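PDB 6TZ0: RNA-dependent RNA Polymerase from Bombyx mori cytoplasmic polyhedrosis virus, which catalyses RNA-templated RNA synthesis, transcribing the double-stranded viral genome conservatively into plus strands and probably also making the complementary minus strands. Local coordinates for residues A[267-272]-A[282-287]; A[501-506]-A[641-646]; A[792-797]-A[914-919]. All blocks are in the same frame, centred on the assembly; numbering follows the deposited sequence.

Interaction 1 (A[267-272]-A[282-287])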
loop_
_atom_site.group_PDB
_atom_site.type_symbol
_atom_site.label_atom_id
_atom_site.label_comp_id
_atom_site.label_asym_id
_atom_site.label_seq_id
_atom_site.Cartn_x
_atom_site.Cartn_y
_atom_site.Cartn_z
ATOM N N ALA A 267 20.590 6.339 36.511
ATOM C CA ALA A 267 20.558 7.372 35.492
ATOM C C ALA A 267 19.744 8.540 36.012
ATOM O O ALA A 267 18.690 8.347 36.619
ATOM C CB ALA A 267 19.968 6.861 34.176
ATOM N N THR A 268 20.248 9.743 35.783
ATOM C CA THR A 268 19.514 10.965 36.071
ATOM C C THR A 268 18.887 11.469 34.768
ATOM O O THR A 268 19.579 11.960 33.874
ATOM C CB THR A 268 20.416 11.985 36.773
ATOM O OG1 THR A 268 19.772 13.263 36.844
ATOM C CG2 THR A 268 21.814 12.074 36.163
ATOM N N VAL A 269 17.576 11.304 34.660
ATOM C CA VAL A 269 16.847 11.419 33.401
ATOM C C VAL A 269 15.869 12.579 33.551
ATOM O O VAL A 269 15.526 12.958 34.678
ATOM C CB VAL A 269 16.123 10.101 33.044
ATOM C CG1 VAL A 269 17.107 8.975 32.999
ATOM C CG2 VAL A 269 15.030 9.793 34.047
ATOM N N PRO A 270 15.416 13.179 32.450
ATOM C CA PRO A 270 14.377 14.209 32.559
ATOM C C PRO A 270 13.001 13.599 32.801
ATOM O O PRO A 270 12.774 12.404 32.619
ATOM C CB PRO A 270 14.437 14.927 31.208
ATOM C CG PRO A 270 14.997 13.940 30.289
ATOM C CD PRO A 270 15.977 13.138 31.088
ATOM N N VAL A 271 12.075 14.455 33.227
ATOM C CA VAL A 271 10.715 14.057 33.569
ATOM C C VAL A 271 9.747 14.878 32.735
ATOM O O VAL A 271 9.809 16.111 32.740
ATOM C CB VAL A 271 10.424 14.235 35.070
ATOM C CG1 VAL A 271 8.961 14.002 35.367
ATOM C CG2 VAL A 271 11.273 13.295 35.891
ATOM N N TRP A 272 8.849 14.197 32.036
ATOM C CA TRP A 272 7.895 14.838 31.146
ATOM C C TRP A 272 6.510 14.914 31.769
ATOM O O TRP A 272 6.043 13.967 32.403
ATOM C CB TRP A 272 7.820 14.085 29.824
ATOM C CG TRP A 272 9.021 14.272 28.977
ATOM C CD1 TRP A 272 10.166 13.543 29.012
ATOM C CD2 TRP A 272 9.187 15.232 27.932
ATOM N NE1 TRP A 272 11.044 14.001 28.075
ATOM C CE2 TRP A 272 10.466 15.035 27.392
ATOM C CE3 TRP A 272 8.378 16.242 27.403
ATOM C CZ2 TRP A 272 10.960 15.810 26.352
ATOM C CZ3 TRP A 272 8.873 17.013 26.372
ATOM C CH2 TRP A 272 10.148 16.791 25.856
ATOM N N ARG A 282 14.742 13.393 37.651
ATOM C CA ARG A 282 14.841 12.495 38.787
ATOM C C ARG A 282 16.064 11.620 38.597
ATOM O O ARG A 282 16.678 11.610 37.535
ATOM C CB ARG A 282 13.569 11.645 38.941
ATOM C CG ARG A 282 13.274 10.707 37.785
ATOM C CD ARG A 282 11.874 10.120 37.905
ATOM N NE ARG A 282 11.472 9.394 36.702
ATOM C CZ ARG A 282 11.520 8.075 36.564
ATOM N NH1 ARG A 282 11.908 7.320 37.578
ATOM N NH2 ARG A 282 11.141 7.508 35.428
ATOM N N THR A 283 16.428 10.902 39.646
ATOM C CA THR A 283 17.521 9.943 39.599
ATOM C C THR A 283 16.933 8.574 39.894
ATOM O O THR A 283 16.552 8.288 41.031
ATOM C CB THR A 283 18.620 10.298 40.596
ATOM O OG1 THR A 283 19.126 11.604 40.304
ATOM C CG2 THR A 283 19.759 9.296 40.505
ATOM N N LYS A 284 16.862 7.731 38.874
ATOM C CA LYS A 284 16.180 6.454 38.969
ATOM C C LYS A 284 17.175 5.315 38.809
ATOM O O LYS A 284 18.331 5.517 38.435
ATOM C CB LYS A 284 15.084 6.349 37.909
ATOM C CG LYS A 284 15.606 6.265 36.493
ATOM C CD LYS A 284 14.481 6.299 35.485
ATOM C CE LYS A 284 13.612 5.063 35.557
ATOM N NZ LYS A 284 14.322 3.832 35.155
ATOM N N THR A 285 16.713 4.106 39.095
ATOM C CA THR A 285 17.487 2.904 38.830
ATOM C C THR A 285 17.162 2.398 37.433
ATOM O O THR A 285 16.048 2.593 36.937
ATOM C CB THR A 285 17.228 1.819 39.879
ATOM O OG1 THR A 285 18.030 0.669 39.581
ATOM C CG2 THR A 285 15.768 1.417 39.937
ATOM N N THR A 286 18.152 1.796 36.779
ATOM C CA THR A 286 17.973 1.246 35.444
ATOM C C THR A 286 18.186 -0.256 35.417
ATOM O O THR A 286 18.368 -0.834 34.344
ATOM C CB THR A 286 18.901 1.930 34.442
ATOM O OG1 THR A 286 20.265 1.773 34.850
ATOM C CG2 THR A 286 18.572 3.398 34.321
ATOM N N SER A 287 18.183 -0.892 36.582
ATOM C CA SER A 287 18.218 -2.342 36.644
ATOM C C SER A 287 16.898 -2.914 36.144
ATOM O O SER A 287 15.860 -2.256 36.207
ATOM C CB SER A 287 18.493 -2.799 38.070
ATOM O OG SER A 287 17.442 -2.412 38.931
#

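Interaction 2 (A[501-506]-A[641-646])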
loop_
_atom_site.group_PDB
_atom_site.type_symbol
_atom_site.label_atom_id
_atom_site.label_comp_id
_atom_site.label_asym_id
_atom_site.label_seq_id
_atom_site.Cartn_x
_atom_site.Cartn_y
_atom_site.Cartn_z
ATOM N N PHE A 501 -13.683 -2.396 -0.382
ATOM C CA PHE A 501 -13.847 -0.997 -0.016
ATOM C C PHE A 501 -14.818 -0.827 1.145
ATOM O O PHE A 501 -14.580 -0.009 2.039
ATOM C CB PHE A 501 -14.295 -0.185 -1.224
ATOM C CG PHE A 501 -14.374 1.278 -0.957
ATOM C CD1 PHE A 501 -13.219 2.013 -0.765
ATOM C CD2 PHE A 501 -15.594 1.926 -0.915
ATOM C CE1 PHE A 501 -13.280 3.361 -0.518
ATOM C CE2 PHE A 501 -15.658 3.271 -0.668
ATOM C CZ PHE A 501 -14.500 3.991 -0.471
ATOM N N MET A 502 -15.916 -1.574 1.147
ATOM C CA MET A 502 -16.849 -1.496 2.267
ATOM C C MET A 502 -16.331 -2.124 3.567
ATOM O O MET A 502 -16.638 -1.563 4.634
ATOM C CB MET A 502 -18.208 -2.074 1.838
ATOM C CG MET A 502 -19.329 -1.929 2.862
ATOM S SD MET A 502 -19.731 -0.241 3.331
ATOM C CE MET A 502 -20.655 0.299 1.906
ATOM N N PRO A 503 -15.560 -3.236 3.582
ATOM C CA PRO A 503 -14.873 -3.595 4.840
ATOM C C PRO A 503 -13.909 -2.534 5.352
ATOM O O PRO A 503 -13.825 -2.317 6.569
ATOM C CB PRO A 503 -14.148 -4.893 4.474
ATOM C CG PRO A 503 -14.983 -5.487 3.454
ATOM C CD PRO A 503 -15.507 -4.373 2.638
ATOM N N TYR A 504 -13.204 -1.851 4.448
ATOM C CA TYR A 504 -12.359 -0.725 4.830
ATOM C C TYR A 504 -13.169 0.416 5.423
ATOM O O TYR A 504 -12.775 1.007 6.432
ATOM C CB TYR A 504 -11.562 -0.239 3.619
ATOM C CG TYR A 504 -10.880 1.087 3.842
ATOM C CD1 TYR A 504 -9.795 1.199 4.693
ATOM C CD2 TYR A 504 -11.332 2.230 3.200
ATOM C CE1 TYR A 504 -9.180 2.411 4.901
ATOM C CE2 TYR A 504 -10.732 3.446 3.408
ATOM C CZ TYR A 504 -9.653 3.529 4.256
ATOM O OH TYR A 504 -9.046 4.740 4.457
ATOM N N THR A 505 -14.306 0.735 4.810
ATOM C CA THR A 505 -15.136 1.838 5.279
ATOM C C THR A 505 -15.739 1.533 6.644
ATOM O O THR A 505 -15.847 2.420 7.495
ATOM C CB THR A 505 -16.220 2.116 4.241
ATOM O OG1 THR A 505 -15.597 2.418 2.989
ATOM C CG2 THR A 505 -17.098 3.276 4.645
ATOM N N ILE A 506 -16.092 0.271 6.885
ATOM C CA ILE A 506 -16.639 -0.107 8.183
ATOM C C ILE A 506 -15.557 -0.083 9.256
ATOM O O ILE A 506 -15.730 0.535 10.312
ATOM C CB ILE A 506 -17.327 -1.478 8.092
ATOM C CG1 ILE A 506 -18.612 -1.361 7.275
ATOM C CG2 ILE A 506 -17.569 -2.057 9.467
ATOM C CD1 ILE A 506 -19.241 -2.676 6.956
ATOM N N ARG A 641 -4.245 -3.727 -0.706
ATOM C CA ARG A 641 -5.687 -3.794 -0.609
ATOM C C ARG A 641 -6.191 -2.545 0.115
ATOM O O ARG A 641 -5.412 -1.772 0.673
ATOM C CB ARG A 641 -6.044 -5.085 0.123
ATOM C CG ARG A 641 -7.422 -5.618 -0.032
ATOM C CD ARG A 641 -7.496 -6.944 0.671
ATOM N NE ARG A 641 -8.836 -7.503 0.645
ATOM C CZ ARG A 641 -9.167 -8.646 1.222
ATOM N NH1 ARG A 641 -10.411 -9.080 1.148
ATOM N NH2 ARG A 641 -8.256 -9.351 1.876
ATOM N N ALA A 642 -7.506 -2.329 0.083
ATOM C CA ALA A 642 -8.055 -1.126 0.699
ATOM C C ALA A 642 -8.023 -1.216 2.219
ATOM O O ALA A 642 -7.628 -0.260 2.894
ATOM C CB ALA A 642 -9.474 -0.878 0.198
ATOM N N ASP A 643 -8.389 -2.370 2.771
ATOM C CA ASP A 643 -8.503 -2.555 4.215
ATOM C C ASP A 643 -7.285 -3.231 4.827
ATOM O O ASP A 643 -7.430 -4.016 5.761
ATOM C CB ASP A 643 -9.770 -3.343 4.545
ATOM C CG ASP A 643 -9.843 -4.684 3.836
ATOM O OD1 ASP A 643 -8.965 -5.003 3.011
ATOM O OD2 ASP A 643 -10.801 -5.432 4.111
ATOM N N THR A 644 -6.075 -2.961 4.339
ATOM C CA THR A 644 -4.939 -3.742 4.814
ATOM C C THR A 644 -4.447 -3.296 6.189
ATOM O O THR A 644 -4.182 -4.139 7.048
ATOM C CB THR A 644 -3.808 -3.730 3.778
ATOM O OG1 THR A 644 -2.664 -4.404 4.316
ATOM C CG2 THR A 644 -3.450 -2.314 3.296
ATOM N N SER A 645 -4.338 -1.995 6.434
ATOM C CA SER A 645 -3.862 -1.545 7.733
ATOM C C SER A 645 -4.959 -1.618 8.782
ATOM O O SER A 645 -4.687 -1.959 9.944
ATOM C CB SER A 645 -3.318 -0.123 7.615
ATOM O OG SER A 645 -2.902 0.381 8.868
ATOM N N THR A 646 -6.200 -1.335 8.375
ATOM C CA THR A 646 -7.323 -1.362 9.298
ATOM C C THR A 646 -7.612 -2.760 9.802
ATOM O O THR A 646 -8.029 -2.905 10.950
ATOM C CB THR A 646 -8.584 -0.799 8.648
ATOM O OG1 THR A 646 -8.975 -1.637 7.559
ATOM C CG2 THR A 646 -8.335 0.596 8.129
#

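Interaction 3 (A[792-797]-A[914-919])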
loop_
_atom_site.group_PDB
_atom_site.type_symbol
_atom_site.label_atom_id
_atom_site.label_comp_id
_atom_site.label_asym_id
_atom_site.label_seq_id
_atom_site.Cartn_x
_atom_site.Cartn_y
_atom_site.Cartn_z
ATOM N N PHE A 792 25.930 20.584 -15.865
ATOM C CA PHE A 792 24.794 20.748 -16.763
ATOM C C PHE A 792 25.223 20.801 -18.238
ATOM O O PHE A 792 26.059 21.622 -18.605
ATOM C CB PHE A 792 24.045 22.027 -16.388
ATOM C CG PHE A 792 22.661 22.119 -16.960
ATOM C CD1 PHE A 792 21.659 21.273 -16.520
ATOM C CD2 PHE A 792 22.356 23.069 -17.918
ATOM C CE1 PHE A 792 20.383 21.360 -17.040
ATOM C CE2 PHE A 792 21.081 23.162 -18.440
ATOM C CZ PHE A 792 20.093 22.306 -18.000
ATOM N N THR A 793 24.644 19.946 -19.080
ATOM C CA THR A 793 24.934 19.955 -20.506
ATOM C C THR A 793 23.671 20.322 -21.263
ATOM O O THR A 793 22.586 19.826 -20.945
ATOM C CB THR A 793 25.452 18.598 -20.978
ATOM O OG1 THR A 793 24.452 17.599 -20.743
ATOM C CG2 THR A 793 26.720 18.228 -20.233
ATOM N N LEU A 794 23.809 21.192 -22.253
ATOM C CA LEU A 794 22.661 21.663 -23.005
ATOM C C LEU A 794 23.022 21.768 -24.477
ATOM O O LEU A 794 24.083 22.291 -24.827
ATOM C CB LEU A 794 22.173 23.011 -22.468
ATOM C CG LEU A 794 20.896 23.557 -23.099
ATOM C CD1 LEU A 794 19.765 22.567 -22.923
ATOM C CD2 LEU A 794 20.533 24.892 -22.477
ATOM N N SER A 795 22.138 21.260 -25.331
ATOM C CA SER A 795 22.343 21.318 -26.770
ATOM C C SER A 795 22.139 22.742 -27.259
ATOM O O SER A 795 21.160 23.397 -26.897
ATOM C CB SER A 795 21.397 20.355 -27.485
ATOM O OG SER A 795 20.044 20.698 -27.256
ATOM N N VAL A 796 23.088 23.236 -28.043
ATOM C CA VAL A 796 23.082 24.612 -28.513
ATOM C C VAL A 796 23.280 24.611 -30.024
ATOM O O VAL A 796 23.954 23.739 -30.580
ATOM C CB VAL A 796 24.166 25.457 -27.799
ATOM C CG1 VAL A 796 23.837 25.630 -26.325
ATOM C CG2 VAL A 796 25.499 24.773 -27.902
ATOM N N ASP A 797 22.681 25.593 -30.689
ATOM C CA ASP A 797 22.651 25.620 -32.144
ATOM C C ASP A 797 24.003 26.063 -32.696
ATOM O O ASP A 797 24.761 26.774 -32.035
ATOM C CB ASP A 797 21.537 26.552 -32.625
ATOM C CG ASP A 797 21.154 26.320 -34.075
ATOM O OD1 ASP A 797 21.761 25.450 -34.734
ATOM O OD2 ASP A 797 20.230 27.008 -34.555
ATOM N N LEU A 914 18.345 26.124 -16.662
ATOM C CA LEU A 914 18.272 24.819 -16.010
ATOM C C LEU A 914 16.896 24.171 -16.078
ATOM O O LEU A 914 16.695 23.135 -15.438
ATOM C CB LEU A 914 18.718 24.933 -14.554
ATOM C CG LEU A 914 20.179 24.596 -14.253
ATOM C CD1 LEU A 914 21.160 25.502 -14.960
ATOM C CD2 LEU A 914 20.394 24.674 -12.756
ATOM N N ASP A 915 15.953 24.739 -16.826
ATOM C CA ASP A 915 14.702 24.050 -17.099
ATOM C C ASP A 915 14.780 23.250 -18.389
ATOM O O ASP A 915 14.035 22.279 -18.558
ATOM C CB ASP A 915 13.555 25.053 -17.187
ATOM C CG ASP A 915 13.299 25.755 -15.876
ATOM O OD1 ASP A 915 13.607 25.169 -14.819
ATOM O OD2 ASP A 915 12.784 26.891 -15.900
ATOM N N LEU A 916 15.667 23.640 -19.299
ATOM C CA LEU A 916 15.770 23.034 -20.623
ATOM C C LEU A 916 16.429 21.671 -20.477
ATOM O O LEU A 916 17.645 21.522 -20.586
ATOM C CB LEU A 916 16.550 23.939 -21.568
ATOM C CG LEU A 916 15.906 25.294 -21.866
ATOM C CD1 LEU A 916 16.838 26.151 -22.699
ATOM C CD2 LEU A 916 14.567 25.118 -22.558
ATOM N N ILE A 917 15.602 20.663 -20.213
ATOM C CA ILE A 917 16.047 19.291 -20.030
ATOM C C ILE A 917 15.287 18.405 -21.006
ATOM O O ILE A 917 14.382 18.850 -21.711
ATOM C CB ILE A 917 15.834 18.799 -18.585
ATOM C CG1 ILE A 917 14.348 18.877 -18.224
ATOM C CG2 ILE A 917 16.672 19.606 -17.614
ATOM C CD1 ILE A 917 13.993 18.194 -16.931
ATOM N N ASP A 918 15.675 17.135 -21.041
ATOM C CA ASP A 918 14.920 16.158 -21.809
ATOM C C ASP A 918 13.593 15.854 -21.123
ATOM O O ASP A 918 13.481 15.898 -19.897
ATOM C CB ASP A 918 15.741 14.882 -22.013
ATOM C CG ASP A 918 16.308 14.329 -20.720
ATOM O OD1 ASP A 918 16.203 14.992 -19.669
ATOM O OD2 ASP A 918 16.869 13.215 -20.758
ATOM N N GLU A 919 12.579 15.565 -21.927
ATOM C CA GLU A 919 11.221 15.411 -21.432
ATOM C C GLU A 919 10.579 14.210 -22.103
ATOM O O GLU A 919 10.578 14.112 -23.335
ATOM C CB GLU A 919 10.403 16.680 -21.700
ATOM C CG GLU A 919 9.007 16.683 -21.107
ATOM C CD GLU A 919 9.004 16.787 -19.593
ATOM O OE1 GLU A 919 9.972 17.335 -19.027
ATOM O OE2 GLU A 919 8.023 16.329 -18.970
#

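Interaction 1 (A[267-272]-A[282-287])
A267 and K284 bond to each other twice through their backbones, as an antiparallel hydrogen-bonded pair of the hairpin formed by strands 266-272 and 278-285. A267 N donates to K284 O at 3.1 Å with an N-H...O angle of 168°, the straightest of the four bonds, and K284 N returns to A267 O at 3.0 Å. V269 and R282 repeat the scheme, V269 N reaching R282 O at 3.0 Å and R282 N reaching V269 O at 3.1 Å. Between them, T268 and T283 form the non-hydrogen-bonded pair; the carbonyl of T268 is instead taken up by the hydroxyl of S1043, which ties the hairpin to a loop far along the chain. Side chains of A267, V269, R282 and K284 share one face of the ribbon, those of T268 and T283 the other. K284 bends at both of its outer torsions (chi3 -67°, chi4 -66°), which folds NZ back onto T285 O at 2.8 Å. Its CD, on the extended inner part of the chain, lies 3.8 Å from V269 CG2. V271 CG2 crosses the R282 chain at about a right angle, 3.8 Å from its CG, and also lies at the edge of the guanidinium, near its plane. Beyond the strand, T286 CG2 meets A267 CB at 3.7 Å, while its hydroxyl bonds to L261 O. Two pairs, A267-K284 and V269-R282, thus satisfy four N-H and four C=O groups mutually: the polar bonding across the contact is all backbone, while the side chains meet through carbon.

Interaction 2 (A[501-506]-A[641-646])
This is a buried van der Waals contact inside the right-hand polymerase domain, where Y504 of helix 501-508 packs on A642, D643 and T646. The segment 641-646 follows a Ser-Gly pair and leads into helix 644-665, a sequence and topology consistent with polymerase motif B, the loop-helix element near the nucleotide site. The side chain of D643 is about 10 Å from that of D552, a UTP-binding residue. In Y504, CG is anti to the backbone N (chi1 168°), which swings the ring past the turn toward T646. Its CD1 lies 3.2 Å from A642 O, which is oblique to the ring. T646 CG2 also approaches obliquely, 3.8 Å from Y504 CD1, the two side chains crossing at about a right angle. Closer to the backbone, Y504 CB lies 3.7 Å from D643 CB and 4.1 Å from A642 CB. D643 occupies the N-cap position, yet its side chain makes no capping bond; it forms a salt bridge of charge alone with R641 (NE to OD1 3.4 Å), the oxygen lying well out of the guanidinium plane, and Y637 OH adds a weak bond to OD1. R641 has a second acidic partner in E612. D643 OD2 rests against the P503 ring, 3.4 Å from its CB.

Interaction 3 (A[792-797]-A[914-919])
The ring of F792, on edge strand 791-795 of a three-stranded antiparallel sheet, is lodged against a loop that follows helix 902-911 and contains an inverse gamma turn centred on L916. The tight part gathers about this ring. L914 CD1 sits over one face in a CH-pi contact, 4.2 Å from the ring centroid and 15° off the normal. I917 CG2 comes instead to the rim near the ring plane, 4.1 Å from F792 CE1, so the same phenylalanine is met both above and at its edge. A chi1 of -164° turns the F792 ring away from its own N and extends it from the strand far enough for F792 CZ to lie 3.7 Å from L914 CA. Two residues along the strand, L794 also faces the loop, its CD1 lying 3.7 Å from L916 CB and its CD2 3.9 Å from L916 CD1, two leucines crossing obliquely. The solvent side differs: T793, between the two apolar residues, points away from the loop and is exposed; D918 and E919 are exposed and make no contact with 792-797, and E919 pairs through its backbone with Q990. On the sheet side, F792 and L794 bond through their backbones to L830 and M828. Next to F792 in the chain is R791, an ATP-binding residue. The carbonyl oxygen L916 O sits between the two strand side chains, 3.3 Å from L794 CD1 and 3.6 Å from F792 CZ.

Overall arrangement
The three contacts follow one another along the chain and do not touch. Interaction 1, in the N-terminal region, is centred about 43 Å from interaction 2, and their nearest atoms are about 27 Å apart. Interactions 2 and 3 have centres about 46 Å apart. Interactions 1 and 3 lie on opposite sides of the chain's centre, about 59 Å between their centres. Their relation to nucleotide sites separates them: in 501-506/641-646 the D643 side chain is about 10 Å from that of the UTP-binding D552, whereas 792-797/914-919 borders an ATP site, with the F792 side chain about 6 Å from that of R791 and about 10 Å from that of R147. The hairpin 267-272/282-287 lies away from both.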